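Local coordinates for hexapeptide transferase family protein (Anaplasma phagocytophilum, PDB 3IXC), which probably works as a transferase and binds magnesium, as a trimeric left-handed beta-helix protein of the gamma-carbonic-anhydrase-like group, at residues A[59-64]-A[184-189]; A[113-118]-A[125-130]; A[136-141]-A[170-175]; A[156-159]-A[164-167]. All coordinates share one frame; numbering follows the deposited sequence.

Interaction 1: A[59-64]-A[184-189]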
loop_
_atom_site.group_PDB
_atom_site.type_symbol
_atom_site.label_atom_id
_atom_site.label_comp_id
_atom_site.label_asym_id
_atom_site.label_seq_id
_atom_site.Cartn_x
_atom_site.Cartn_y
_atom_site.Cartn_z
ATOM N N SER A 59 -12.194 13.545 -5.414
ATOM C CA SER A 59 -10.889 13.339 -6.029
ATOM C C SER A 59 -10.357 11.965 -5.638
ATOM O O SER A 59 -10.285 11.611 -4.453
ATOM C CB SER A 59 -9.897 14.471 -5.699
ATOM O OG SER A 59 -9.759 14.705 -4.299
ATOM N N ILE A 60 -10.034 11.190 -6.662
ATOM C CA ILE A 60 -9.575 9.808 -6.510
ATOM C C ILE A 60 -8.150 9.787 -7.046
ATOM O O ILE A 60 -7.922 10.055 -8.228
ATOM C CB ILE A 60 -10.496 8.836 -7.292
ATOM C CG1 ILE A 60 -11.982 9.077 -6.935
ATOM C CG2 ILE A 60 -10.068 7.390 -7.085
ATOM C CD1 ILE A 60 -12.350 8.835 -5.451
ATOM N N TRP A 61 -7.198 9.475 -6.168
ATOM C CA TRP A 61 -5.781 9.762 -6.420
ATOM C C TRP A 61 -4.994 8.602 -7.042
ATOM O O TRP A 61 -5.565 7.567 -7.409
ATOM C CB TRP A 61 -5.144 10.354 -5.142
ATOM C CG TRP A 61 -5.766 11.706 -4.888
ATOM C CD1 TRP A 61 -6.936 11.973 -4.208
ATOM C CD2 TRP A 61 -5.312 12.958 -5.409
ATOM N NE1 TRP A 61 -7.215 13.326 -4.263
ATOM C CE2 TRP A 61 -6.235 13.952 -4.987
ATOM C CE3 TRP A 61 -4.208 13.343 -6.181
ATOM C CZ2 TRP A 61 -6.081 15.308 -5.310
ATOM C CZ3 TRP A 61 -4.051 14.696 -6.498
ATOM C CH2 TRP A 61 -4.990 15.663 -6.059
ATOM N N TYR A 62 -3.695 8.819 -7.233
ATOM C CA TYR A 62 -2.870 7.900 -8.009
ATOM C C TYR A 62 -2.826 6.521 -7.384
ATOM O O TYR A 62 -2.654 6.392 -6.177
ATOM C CB TYR A 62 -1.465 8.469 -8.136
ATOM C CG TYR A 62 -1.435 9.732 -8.958
ATOM C CD1 TYR A 62 -1.388 9.666 -10.357
ATOM C CD2 TYR A 62 -1.460 10.989 -8.348
ATOM C CE1 TYR A 62 -1.376 10.829 -11.129
ATOM C CE2 TYR A 62 -1.445 12.162 -9.118
ATOM C CZ TYR A 62 -1.403 12.063 -10.502
ATOM O OH TYR A 62 -1.388 13.206 -11.272
ATOM N N GLY A 63 -3.014 5.500 -8.217
ATOM C CA GLY A 63 -2.908 4.116 -7.771
ATOM C C GLY A 63 -4.037 3.620 -6.879
ATOM O O GLY A 63 -3.965 2.510 -6.349
ATOM N N THR A 64 -5.078 4.431 -6.711
ATOM C CA THR A 64 -6.231 4.013 -5.928
ATOM C C THR A 64 -7.076 3.013 -6.727
ATOM O O THR A 64 -7.200 3.118 -7.955
ATOM C CB THR A 64 -7.021 5.244 -5.401
ATOM O OG1 THR A 64 -6.228 5.887 -4.392
ATOM C CG2 THR A 64 -8.366 4.847 -4.795
ATOM N N ILE A 184 -10.274 19.586 -2.703
ATOM C CA ILE A 184 -11.022 20.030 -3.884
ATOM C C ILE A 184 -10.163 21.039 -4.646
ATOM O O ILE A 184 -9.969 20.900 -5.859
ATOM C CB ILE A 184 -12.405 20.631 -3.528
ATOM C CG1 ILE A 184 -13.295 19.567 -2.863
ATOM C CG2 ILE A 184 -13.090 21.198 -4.794
ATOM C CD1 ILE A 184 -14.575 20.131 -2.199
ATOM N N ALA A 185 -9.625 22.023 -3.928
ATOM C CA ALA A 185 -8.794 23.059 -4.552
ATOM C C ALA A 185 -7.543 22.467 -5.195
ATOM O O ALA A 185 -7.198 22.812 -6.335
ATOM C CB ALA A 185 -8.425 24.134 -3.539
ATOM N N LEU A 186 -6.884 21.567 -4.465
ATOM C CA LEU A 186 -5.679 20.882 -4.952
ATOM C C LEU A 186 -5.954 20.139 -6.256
ATOM O O LEU A 186 -5.185 20.249 -7.224
ATOM C CB LEU A 186 -5.157 19.905 -3.883
ATOM C CG LEU A 186 -3.822 19.198 -4.166
ATOM C CD1 LEU A 186 -2.674 20.202 -4.296
ATOM C CD2 LEU A 186 -3.508 18.193 -3.074
ATOM N N SER A 187 -7.062 19.398 -6.288
ATOM C CA SER A 187 -7.410 18.600 -7.467
ATOM C C SER A 187 -7.738 19.448 -8.702
ATOM O O SER A 187 -7.594 18.970 -9.829
ATOM C CB SER A 187 -8.554 17.632 -7.150
ATOM O OG SER A 187 -9.791 18.312 -7.007
ATOM N N ARG A 188 -8.160 20.701 -8.492
ATOM C CA ARG A 188 -8.501 21.554 -9.623
ATOM C C ARG A 188 -7.266 22.030 -10.389
ATOM O O ARG A 188 -7.382 22.493 -11.521
ATOM C CB ARG A 188 -9.406 22.708 -9.187
ATOM C CG ARG A 188 -10.853 22.264 -9.103
ATOM C CD ARG A 188 -11.697 23.158 -8.241
ATOM N NE ARG A 188 -13.041 22.611 -8.106
ATOM C CZ ARG A 188 -14.053 23.267 -7.556
ATOM N NH1 ARG A 188 -13.865 24.492 -7.092
ATOM N NH2 ARG A 188 -15.248 22.701 -7.471
ATOM N N GLY A 189 -6.089 21.877 -9.783
ATOM C CA GLY A 189 -4.835 22.253 -10.433
ATOM C C GLY A 189 -4.296 21.171 -11.348
ATOM O O GLY A 189 -3.273 21.368 -12.015
#
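W61 overlaps the last turn of helix 170-188 with its six-membered ring, where CZ2 comes 3.9 Å from S187 CB and CH2 reaches L186 CG at 4.2 Å. Both carbons approach the indole obliquely. The indole gets there because chi1 of -67° sets CG beside the backbone N and anti to the carbonyl carbon, which swings the six-membered ring over to the helix although the CB itself does not point at it. S59 meets the same S187 carbon beside the indole, S59 CB to S187 CB at 3.7 Å. No hydrogen bond crosses the contact; each hydroxyl has a partner within its own segment. W61 NE1 gives a weak bond to S59 OG, bent to 142° at the hydrogen, and S187 OG bonds I184 O over 2.8 Å, one turn back along the helix. Apolar carbon surfaces therefore make the junction, with the polar atoms turned to local partners. Around the indole, Y190 meets it edge-to-face and R67 of the second subunit adds a cation-pi contact, placing W61 at a subunit boundary. The C-terminal end of helix 170-188 thus lies against strand 59-60, which runs parallel to its neighbours 41-42 and 80-81.

Interaction 2: A[113-118]-A[125-130]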
loop_
_atom_site.group_PDB
_atom_site.type_symbol
_atom_site.label_atom_id
_atom_site.label_comp_id
_atom_site.label_asym_id
_atom_site.label_seq_id
_atom_site.Cartn_x
_atom_site.Cartn_y
_atom_site.Cartn_z
ATOM N N CYS A 113 -17.614 -0.826 4.685
ATOM C CA CYS A 113 -17.816 0.068 5.822
ATOM C C CYS A 113 -18.680 1.272 5.459
ATOM O O CYS A 113 -19.000 1.494 4.289
ATOM C CB CYS A 113 -16.468 0.535 6.381
ATOM S SG CYS A 113 -15.410 1.403 5.181
ATOM N N THR A 114 -19.053 2.046 6.470
ATOM C CA THR A 114 -19.842 3.255 6.260
ATOM C C THR A 114 -19.127 4.425 6.922
ATOM O O THR A 114 -18.846 4.381 8.119
ATOM C CB THR A 114 -21.256 3.097 6.850
ATOM O OG1 THR A 114 -21.896 1.976 6.231
ATOM C CG2 THR A 114 -22.094 4.350 6.615
ATOM N N LEU A 115 -18.829 5.461 6.139
ATOM C CA LEU A 115 -18.132 6.646 6.653
ATOM C C LEU A 115 -19.025 7.863 6.472
ATOM O O LEU A 115 -19.384 8.220 5.343
ATOM C CB LEU A 115 -16.788 6.844 5.928
ATOM C CG LEU A 115 -15.857 5.629 5.784
ATOM C CD1 LEU A 115 -14.585 6.029 5.063
ATOM C CD2 LEU A 115 -15.520 4.974 7.144
ATOM N N GLY A 116 -19.401 8.484 7.585
ATOM C CA GLY A 116 -20.309 9.629 7.547
ATOM C C GLY A 116 -19.636 10.868 6.999
ATOM O O GLY A 116 -18.409 10.914 6.840
ATOM N N ASN A 117 -20.437 11.893 6.708
ATOM C CA ASN A 117 -19.881 13.150 6.210
ATOM C C ASN A 117 -18.788 13.665 7.133
ATOM O O ASN A 117 -18.906 13.567 8.354
ATOM C CB ASN A 117 -20.956 14.229 6.091
ATOM C CG ASN A 117 -22.116 13.815 5.211
ATOM O OD1 ASN A 117 -21.995 12.934 4.353
ATOM N ND2 ASN A 117 -23.261 14.464 5.420
ATOM N N ASN A 118 -17.733 14.212 6.539
ATOM C CA ASN A 118 -16.618 14.804 7.288
ATOM C C ASN A 118 -15.826 13.812 8.137
ATOM O O ASN A 118 -15.058 14.237 9.000
ATOM C CB ASN A 118 -17.084 15.957 8.203
ATOM C CG ASN A 118 -17.295 17.285 7.475
ATOM O OD1 ASN A 118 -18.104 18.096 7.924
ATOM N ND2 ASN A 118 -16.541 17.543 6.402
ATOM N N SER A 125 -4.469 3.434 7.313
ATOM C CA SER A 125 -5.475 2.772 8.158
ATOM C C SER A 125 -6.251 1.699 7.406
ATOM O O SER A 125 -6.355 1.730 6.178
ATOM C CB SER A 125 -6.464 3.792 8.743
ATOM O OG SER A 125 -5.810 4.679 9.640
ATOM N N ILE A 126 -6.798 0.753 8.165
ATOM C CA ILE A 126 -7.610 -0.337 7.636
ATOM C C ILE A 126 -8.952 -0.246 8.339
ATOM O O ILE A 126 -8.999 -0.164 9.568
ATOM C CB ILE A 126 -6.966 -1.713 7.920
ATOM C CG1 ILE A 126 -5.569 -1.805 7.285
ATOM C CG2 ILE A 126 -7.881 -2.851 7.431
ATOM C CD1 ILE A 126 -4.802 -3.084 7.661
ATOM N N VAL A 127 -10.034 -0.219 7.562
ATOM C CA VAL A 127 -11.392 -0.181 8.125
ATOM C C VAL A 127 -12.098 -1.441 7.640
ATOM O O VAL A 127 -12.266 -1.643 6.428
ATOM C CB VAL A 127 -12.164 1.091 7.695
ATOM C CG1 VAL A 127 -13.543 1.130 8.351
ATOM C CG2 VAL A 127 -11.372 2.345 8.088
ATOM N N MET A 128 -12.520 -2.276 8.591
ATOM C CA MET A 128 -13.030 -3.622 8.298
ATOM C C MET A 128 -14.539 -3.640 8.051
ATOM O O MET A 128 -15.237 -2.653 8.320
ATOM C CB MET A 128 -12.678 -4.595 9.437
ATOM C CG MET A 128 -11.184 -4.723 9.751
ATOM S SD MET A 128 -10.226 -5.708 8.587
ATOM C CE MET A 128 -10.887 -7.343 8.884
ATOM N N ASP A 129 -15.024 -4.780 7.553
ATOM C CA ASP A 129 -16.440 -4.998 7.251
ATOM C C ASP A 129 -17.343 -4.561 8.397
ATOM O O ASP A 129 -17.093 -4.885 9.559
ATOM C CB ASP A 129 -16.703 -6.482 6.930
ATOM C CG ASP A 129 -16.386 -6.856 5.476
ATOM O OD1 ASP A 129 -16.061 -5.970 4.659
ATOM O OD2 ASP A 129 -16.485 -8.055 5.144
ATOM N N ARG A 130 -18.390 -3.816 8.058
ATOM C CA ARG A 130 -19.433 -3.416 9.009
ATOM C C ARG A 130 -19.003 -2.322 9.997
ATOM O O ARG A 130 -19.822 -1.859 10.787
ATOM C CB ARG A 130 -20.033 -4.625 9.762
ATOM C CG ARG A 130 -20.745 -5.639 8.873
ATOM C CD ARG A 130 -21.371 -6.779 9.684
ATOM N NE ARG A 130 -20.375 -7.750 10.139
ATOM C CZ ARG A 130 -19.876 -7.810 11.372
ATOM N NH1 ARG A 130 -20.275 -6.955 12.307
ATOM N NH2 ARG A 130 -18.978 -8.741 11.674
#
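C113 meets V127 through both of its side-chain atoms. Its CB lies 3.6 Å from V127 CG1, the closest approach between the two segments, and also 3.9 Å from the carbonyl oxygen M128 O. One bond further out, C113 SG remains on the same valine, 3.7 Å from V127 CG1 and 4.1 Å from V127 CB. That double contact follows from the torsion: chi1 of 58° places SG between the backbone N and the carbonyl carbon, which keeps it beside V127. On the other side, V127 directs its CB at segment 113-118, and chi1 of -177° makes CG1 the branch anti to the backbone N, the one methyl that touches C113.

The two segments belong to different sheets. Strand 114-115 lies between 96-98 and 132-133, whereas strand 126-127 lies between 109-110 and 144-145. Such short parallel strands, stacked coil upon coil in three sheets, are the mark of the left-handed beta-helix of hexapeptide-repeat proteins, and V127 and C113 fill part of its interior between two of the walls. L115 adds a looser touch, its CD2 standing 4.5 Å from V127 CG1. No hydrogen bond joins the segments; the backbone of 113-118 pairs with neighbouring coils instead, T114 with A131 and M133, and L115 with V97 and G99. V127 also packs on L110 and L145 in its own sheet and on L139 of strand 138-139, in the remaining sheet. Beyond V127, in the conformer given, the M128 side chain comes within about 5 Å of that of H111, a magnesium ligand, and packs on M123 of the third subunit.

Interaction 3: A[136-141]-A[170-175]; sequences GSMLAA and EEEILY
M138 and E172 cross at about a right angle and touch where the methyl of the strand residue reaches the carboxyl carbon of the helix residue. Both point their CB atoms at the opposite segment. In M138, CG is anti to the backbone N (chi1 -176°) and the chain stays extended until a bend at chi3 of 67° turns the terminal methyl; M138 CE then ends 4.2 Å from E172 CD. E172 extends beyond CG, which carries its carboxyl carbon to that methyl. The second touch is marginal and belongs to the I173 conformer given: I173 CD1 lies 4.3 Å from G136 O, the tip approaching more closely than the direction of the CB suggests. G136 itself has a positive phi of 64°, at the turn leading into strand 138-139. Together these contacts set the first turns of helix 170-188 against the sheet wall at strand 138-139, and M168 packs on both M138 and I173 from the connection preceding the helix. Neither pair involves a hydrogen bond. The E172 carboxylate finds its polar partners elsewhere: OE1 forms a salt bridge with R166 NH1 and accepts a hydrogen bond from T169 N. With OE1 already paired in this way, the M138 methyl adds only van der Waals contact.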
loop_
_atom_site.group_PDB
_atom_site.type_symbol
_atom_site.label_atom_id
_atom_site.label_comp_id
_atom_site.label_asym_id
_atom_site.label_seq_id
_atom_site.Cartn_x
_atom_site.Cartn_y
_atom_site.Cartn_z
ATOM N N GLY A 136 -18.254 13.386 11.122
ATOM C CA GLY A 136 -17.327 14.216 11.895
ATOM C C GLY A 136 -16.536 13.479 12.961
ATOM O O GLY A 136 -16.338 13.993 14.066
ATOM N N SER A 137 -16.084 12.278 12.616
ATOM C CA SER A 137 -15.243 11.450 13.483
ATOM C C SER A 137 -13.897 11.207 12.802
ATOM O O SER A 137 -13.750 11.455 11.603
ATOM C CB SER A 137 -15.936 10.119 13.799
ATOM O OG SER A 137 -16.155 9.356 12.617
ATOM N N MET A 138 -12.917 10.722 13.561
ATOM C CA MET A 138 -11.567 10.577 13.023
ATOM C C MET A 138 -10.849 9.328 13.504
ATOM O O MET A 138 -11.016 8.912 14.650
ATOM C CB MET A 138 -10.723 11.814 13.356
ATOM C CG MET A 138 -9.327 11.776 12.752
ATOM S SD MET A 138 -8.513 13.377 12.661
ATOM C CE MET A 138 -8.279 13.733 14.347
ATOM N N LEU A 139 -10.061 8.754 12.595
ATOM C CA LEU A 139 -9.180 7.648 12.894
ATOM C C LEU A 139 -7.746 8.143 12.703
ATOM O O LEU A 139 -7.427 8.735 11.663
ATOM C CB LEU A 139 -9.499 6.503 11.934
ATOM C CG LEU A 139 -9.076 5.077 12.253
ATOM C CD1 LEU A 139 -9.638 4.622 13.590
ATOM C CD2 LEU A 139 -9.535 4.166 11.123
ATOM N N ALA A 140 -6.890 7.915 13.699
ATOM C CA ALA A 140 -5.476 8.296 13.595
ATOM C C ALA A 140 -4.791 7.498 12.493
ATOM O O ALA A 140 -5.228 6.388 12.161
ATOM C CB ALA A 140 -4.763 8.048 14.905
ATOM N N ALA A 141 -3.701 8.050 11.961
ATOM C CA ALA A 141 -2.851 7.319 11.018
ATOM C C ALA A 141 -2.513 5.931 11.556
ATOM O O ALA A 141 -2.266 5.758 12.754
ATOM C CB ALA A 141 -1.574 8.089 10.743
ATOM N N GLU A 170 -11.045 21.646 19.064
ATOM C CA GLU A 170 -11.691 22.583 18.146
ATOM C C GLU A 170 -10.948 22.624 16.801
ATOM O O GLU A 170 -11.577 22.581 15.742
ATOM C CB GLU A 170 -11.738 23.984 18.759
ATOM C CG GLU A 170 -12.338 25.043 17.825
ATOM C CD GLU A 170 -12.258 26.447 18.393
ATOM O OE1 GLU A 170 -12.586 26.635 19.584
ATOM O OE2 GLU A 170 -11.886 27.370 17.645
ATOM N N GLU A 171 -9.620 22.717 16.855
ATOM C CA GLU A 171 -8.796 22.766 15.645
ATOM C C GLU A 171 -8.983 21.518 14.772
ATOM O O GLU A 171 -9.113 21.621 13.543
ATOM C CB GLU A 171 -7.319 22.967 16.008
ATOM C CG GLU A 171 -6.380 23.129 14.816
ATOM C CD GLU A 171 -4.909 23.222 15.207
ATOM O OE1 GLU A 171 -4.597 23.325 16.420
ATOM O OE2 GLU A 171 -4.056 23.196 14.294
ATOM N N GLU A 172 -9.016 20.353 15.414
ATOM C CA GLU A 172 -9.207 19.083 14.703
ATOM C C GLU A 172 -10.584 18.980 14.049
ATOM O O GLU A 172 -10.696 18.507 12.907
ATOM C CB GLU A 172 -8.967 17.904 15.643
ATOM C CG GLU A 172 -7.491 17.674 15.917
ATOM C CD GLU A 172 -7.235 16.740 17.072
ATOM O OE1 GLU A 172 -8.153 16.511 17.887
ATOM O OE2 GLU A 172 -6.097 16.237 17.158
ATOM N N ILE A 173 -11.622 19.433 14.756
ATOM C CA ILE A 173 -12.989 19.420 14.216
ATOM C C ILE A 173 -13.081 20.360 13.011
ATOM O O ILE A 173 -13.631 20.001 11.955
ATOM C CB ILE A 173 -14.044 19.806 15.284
ATOM C CG1 ILE A 173 -14.057 18.788 16.425
ATOM C CG2 ILE A 173 -15.442 19.875 14.669
ATOM C CD1 ILE A 173 -14.762 17.494 16.079
ATOM N N LEU A 174 -12.535 21.567 13.161
ATOM C CA LEU A 174 -12.506 22.506 12.036
ATOM C C LEU A 174 -11.760 21.927 10.831
ATOM O O LEU A 174 -12.124 22.186 9.677
ATOM C CB LEU A 174 -11.869 23.834 12.450
ATOM C CG LEU A 174 -12.700 24.688 13.410
ATOM C CD1 LEU A 174 -11.849 25.841 13.940
ATOM C CD2 LEU A 174 -13.955 25.228 12.715
ATOM N N TYR A 175 -10.708 21.166 11.104
ATOM C CA TYR A 175 -9.879 20.613 10.032
ATOM C C TYR A 175 -10.607 19.583 9.173
ATOM O O TYR A 175 -10.201 19.318 8.047
ATOM C CB TYR A 175 -8.571 20.025 10.569
ATOM C CG TYR A 175 -7.579 19.686 9.461
ATOM C CD1 TYR A 175 -6.975 20.689 8.707
ATOM C CD2 TYR A 175 -7.264 18.357 9.167
ATOM C CE1 TYR A 175 -6.072 20.378 7.671
ATOM C CE2 TYR A 175 -6.367 18.038 8.149
ATOM C CZ TYR A 175 -5.777 19.049 7.407
ATOM O OH TYR A 175 -4.887 18.717 6.409
#

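Interaction 4: A[156-159]-A[164-167]; sequences LWAG and FLRM
Over one face of the W157 indole sits the backbone of F164, with its N 3.5 Å above the plane, and F164 CB makes a CH-pi contact 4.0 Å from the centroid of the five-membered ring, 27° off its normal. The F164 ring, in turn, has W157 NE1 at its edge and near its plane, while R166 N lies over one of its faces. The two rings are steeply inclined, 79° between planes, in an oblique pairing. The third flat group is the R166 guanidinium, one face of which carries L156 CD2 at 3.5 Å from R166 NH2; the leucine and arginine chains run side by side in the same direction. L165 CD2 meets the same methyl, L156 CD2, at 4.0 Å.

The strands form the antiparallel hairpin 155-159/162-167 that ends the sheet. L156 N bonds R166 O over 2.8 Å, and L156 O receives L165 N at 2.9 Å as well as a weak bond from R166 N. With L165 and R166 both facing L156, this is a classic beta bulge.

R166 holds its guanidinium through NH1, which bonds M167 O and forms a salt bridge with E172, while W157 NE1 donates to E155. The indole N-H is thus held within the hairpin, whereas the R166 salt bridge ties the hairpin to the helix that follows; the two strands themselves are joined by backbone bonds and by carbon laid against flat faces.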
loop_
_atom_site.group_PDB
_atom_site.type_symbol
_atom_site.label_atom_id
_atom_site.label_comp_id
_atom_site.label_asym_id
_atom_site.label_seq_id
_atom_site.Cartn_x
_atom_site.Cartn_y
_atom_site.Cartn_z
ATOM N N LEU A 156 -11.976 10.689 18.365
ATOM C CA LEU A 156 -10.749 10.244 17.729
ATOM C C LEU A 156 -10.424 8.844 18.255
ATOM O O LEU A 156 -10.320 8.632 19.464
ATOM C CB LEU A 156 -9.590 11.209 18.025
ATOM C CG LEU A 156 -8.183 10.748 17.600
ATOM C CD1 LEU A 156 -8.074 10.511 16.089
ATOM C CD2 LEU A 156 -7.144 11.767 18.069
ATOM N N TRP A 157 -10.300 7.893 17.336
ATOM C CA TRP A 157 -9.866 6.540 17.678
ATOM C C TRP A 157 -8.476 6.323 17.100
ATOM O O TRP A 157 -8.084 6.976 16.118
ATOM C CB TRP A 157 -10.834 5.508 17.098
ATOM C CG TRP A 157 -12.115 5.326 17.874
ATOM C CD1 TRP A 157 -12.884 6.299 18.460
ATOM C CD2 TRP A 157 -12.797 4.088 18.097
ATOM N NE1 TRP A 157 -13.994 5.737 19.046
ATOM C CE2 TRP A 157 -13.963 4.379 18.842
ATOM C CE3 TRP A 157 -12.527 2.754 17.748
ATOM C CZ2 TRP A 157 -14.861 3.386 19.246
ATOM C CZ3 TRP A 157 -13.426 1.762 18.153
ATOM C CH2 TRP A 157 -14.576 2.088 18.895
ATOM N N ALA A 158 -7.731 5.411 17.718
ATOM C CA ALA A 158 -6.359 5.126 17.309
ATOM C C ALA A 158 -5.971 3.733 17.745
ATOM O O ALA A 158 -6.565 3.170 18.677
ATOM C CB ALA A 158 -5.393 6.146 17.922
ATOM N N GLY A 159 -4.963 3.190 17.071
ATOM C CA GLY A 159 -4.370 1.921 17.481
ATOM C C GLY A 159 -4.771 0.736 16.632
ATOM O O GLY A 159 -5.524 0.864 15.656
ATOM N N PHE A 164 -11.267 4.009 21.256
ATOM C CA PHE A 164 -11.434 5.416 21.593
ATOM C C PHE A 164 -10.194 5.952 22.315
ATOM O O PHE A 164 -9.743 5.370 23.304
ATOM C CB PHE A 164 -12.681 5.609 22.454
ATOM C CG PHE A 164 -12.841 7.005 22.982
ATOM C CD1 PHE A 164 -13.348 8.010 22.169
ATOM C CD2 PHE A 164 -12.484 7.313 24.289
ATOM C CE1 PHE A 164 -13.499 9.306 22.649
ATOM C CE2 PHE A 164 -12.632 8.613 24.785
ATOM C CZ PHE A 164 -13.147 9.609 23.957
ATOM N N LEU A 165 -9.654 7.059 21.803
ATOM C CA LEU A 165 -8.517 7.737 22.421
ATOM C C LEU A 165 -8.977 8.957 23.215
ATOM O O LEU A 165 -8.679 9.081 24.405
ATOM C CB LEU A 165 -7.492 8.159 21.365
ATOM C CG LEU A 165 -6.185 8.778 21.880
ATOM C CD1 LEU A 165 -5.351 7.769 22.702
ATOM C CD2 LEU A 165 -5.380 9.326 20.716
ATOM N N ARG A 166 -9.698 9.852 22.542
ATOM C CA ARG A 166 -10.171 11.096 23.152
ATOM C C ARG A 166 -11.134 11.776 22.188
ATOM O O ARG A 166 -11.243 11.385 21.028
ATOM C CB ARG A 166 -8.997 12.035 23.440
ATOM C CG ARG A 166 -8.150 12.372 22.207
ATOM C CD ARG A 166 -7.113 13.441 22.520
ATOM N NE ARG A 166 -6.190 13.678 21.409
ATOM C CZ ARG A 166 -6.458 14.449 20.354
ATOM N NH1 ARG A 166 -7.640 15.055 20.247
ATOM N NH2 ARG A 166 -5.547 14.606 19.393
ATOM N N MET A 167 -11.831 12.798 22.672
ATOM C CA MET A 167 -12.544 13.688 21.765
ATOM C C MET A 167 -11.545 14.581 21.020
ATOM O O MET A 167 -10.421 14.806 21.478
ATOM C CB MET A 167 -13.576 14.537 22.520
ATOM C CG MET A 167 -14.654 13.726 23.243
ATOM S SD MET A 167 -15.613 12.629 22.178
ATOM C CE MET A 167 -16.691 13.781 21.322
#

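How the interactions relate
Interactions 1 and 3 lie 21 Å apart, centre to centre, at the two ends of helix 170-188, which spans one side of the beta-helix against the sheet holding strands 59-60 and 138-139. Interaction 4 is the hairpin ending that sheet within the chain: its centre is 10 Å from that of interaction 3, and they touch through the salt bridge E172 OE1 to R166 NH1 (2.8 Å). Interaction 2 packs in the beta-helix interior, and its segment 113-118 touches interaction 3 through a probable hydrogen bond, G136 N to N117 O (2.8 Å). Between side chains, W61 of interaction 1 is about 7 Å from the magnesium-site residue H106; interactions 3 and 4 lie away from the annotated sites.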